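Local structure of UPF0311 protein RPA1785 (Rhodopseudomonas palustris, 3C5O) at residues 76-79 and 80-84. The protein is of unknown function but belongs to the UPF0311 (DUF3237) family and folds as an antiparallel beta-barrel. Residues are numbered along the deposited sequence; the frame is centred on the assembly and turned at random.
Sequences FETD and DGAVV
T78 and D80 meet through side chains across a tight turn. T78 OG1 donates to D80 OD1 at 2.6 Å, nearly along its C-O axis. T78 OG1 also accepts the backbone N-H of A82, with A82 N 3.0 Å away. A weaker bond reaches it from G81 N. The T78 torsion (chi1 73°) sets OG1 between its own N and carbonyl carbon, which turns the hydroxyl into the loop. D80 OD1 has a second partner in the hydroxyl of Y128.

Backbone hydrogen bonds tie the two arms together. G81 N donates to T78 O at 3.1 Å, from well above the carbonyl plane, and closes a type I turn from T78 to G81. T78 N bonds to A82 O. F76 and V84 form a hydrogen-bonded antiparallel pair. F76 N to V84 O and V84 N to F76 O are both 2.7 Å. This is the turn end of the beta hairpin formed by strands 68-78 and 83-93, neighbours in the eight-stranded antiparallel barrel.

Apolar contact lies on the face shared by F76 and V84. V84 CB sits over one face of the F76 ring, 3.7 Å from the centroid, as a CH-pi contact. V84 CG2 reaches F76 CE1 at 3.6 Å. At the ring edge, T78 CG2 lies in plane. E77 and V83, a non-hydrogen-bonded pair, occupy the other face. There E77 CG touches V83 CG2 at 4.1 Å, and V83 also packs on S24 of a second subunit.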
loop_
_atom_site.group_PDB
_atom_site.type_symbol
_atom_site.label_atom_id
_atom_site.label_comp_id
_atom_site.label_asym_id
_atom_site.label_seq_id
_atom_site.Cartn_x
_atom_site.Cartn_y
_atom_site.Cartn_z
ATOM N N PHE B 76 18.193 -8.819 -2.010
ATOM C CA PHE B 76 19.592 -9.189 -2.121
ATOM C C PHE B 76 19.980 -10.237 -1.104
ATOM O O PHE B 76 19.340 -10.383 -0.057
ATOM C CB PHE B 76 20.530 -7.966 -2.104
ATOM C CG PHE B 76 20.549 -7.186 -0.814
ATOM C CD1 PHE B 76 21.406 -7.555 0.243
ATOM C CD2 PHE B 76 19.774 -6.035 -0.673
ATOM C CE1 PHE B 76 21.453 -6.813 1.434
ATOM C CE2 PHE B 76 19.820 -5.265 0.496
ATOM C CZ PHE B 76 20.664 -5.653 1.561
ATOM N N GLU B 77 21.015 -10.991 -1.447
ATOM C CA GLU B 77 21.611 -11.947 -0.548
ATOM C C GLU B 77 23.060 -11.569 -0.200
ATOM O O GLU B 77 23.889 -11.353 -1.089
ATOM C CB GLU B 77 21.565 -13.348 -1.153
ATOM C CG GLU B 77 21.997 -14.403 -0.170
ATOM C CD GLU B 77 21.854 -15.822 -0.700
ATOM O OE1 GLU B 77 21.792 -15.999 -1.946
ATOM O OE2 GLU B 77 21.815 -16.766 0.145
ATOM N N THR B 78 23.367 -11.528 1.094
ATOM C CA THR B 78 24.716 -11.217 1.540
ATOM C C THR B 78 25.682 -12.412 1.504
ATOM O O THR B 78 25.259 -13.589 1.421
ATOM C CB THR B 78 24.721 -10.645 2.937
ATOM O OG1 THR B 78 24.430 -11.690 3.877
ATOM C CG2 THR B 78 23.719 -9.512 3.049
ATOM N N ASP B 79 26.978 -12.099 1.579
ATOM C CA ASP B 79 28.015 -13.114 1.491
ATOM C C ASP B 79 27.966 -14.103 2.668
ATOM O O ASP B 79 28.499 -15.214 2.580
ATOM C CB ASP B 79 29.431 -12.489 1.301
ATOM C CG ASP B 79 29.832 -11.500 2.422
ATOM O OD1 ASP B 79 28.964 -11.052 3.202
ATOM O OD2 ASP B 79 31.038 -11.152 2.510
ATOM N N ASP B 80 27.317 -13.691 3.753
ATOM C CA ASP B 80 27.272 -14.479 4.985
ATOM C C ASP B 80 25.866 -15.054 5.207
ATOM O O ASP B 80 25.575 -15.625 6.254
ATOM C CB ASP B 80 27.810 -13.684 6.206
ATOM C CG ASP B 80 26.964 -12.438 6.550
ATOM O OD1 ASP B 80 26.292 -11.860 5.667
ATOM O OD2 ASP B 80 26.984 -12.014 7.719
ATOM N N GLY B 81 24.991 -14.886 4.219
ATOM C CA GLY B 81 23.825 -15.757 4.120
ATOM C C GLY B 81 22.463 -15.172 4.410
ATOM O O GLY B 81 21.473 -15.919 4.497
ATOM N N ALA B 82 22.403 -13.856 4.559
ATOM C CA ALA B 82 21.135 -13.159 4.723
ATOM C C ALA B 82 20.451 -12.943 3.379
ATOM O O ALA B 82 21.109 -12.632 2.380
ATOM C CB ALA B 82 21.353 -11.827 5.384
ATOM N N VAL B 83 19.133 -13.108 3.367
ATOM C CA VAL B 83 18.305 -12.684 2.252
ATOM C C VAL B 83 17.538 -11.481 2.739
ATOM O O VAL B 83 16.872 -11.544 3.757
ATOM C CB VAL B 83 17.349 -13.808 1.786
ATOM C CG1 VAL B 83 16.393 -13.311 0.722
ATOM C CG2 VAL B 83 18.174 -14.988 1.262
ATOM N N VAL B 84 17.672 -10.378 2.017
ATOM C CA VAL B 84 17.039 -9.106 2.372
ATOM C C VAL B 84 16.111 -8.688 1.256
ATOM O O VAL B 84 16.534 -8.492 0.111
ATOM C CB VAL B 84 18.072 -7.956 2.642
ATOM C CG1 VAL B 84 17.366 -6.722 3.197
ATOM C CG2 VAL B 84 19.177 -8.420 3.645
#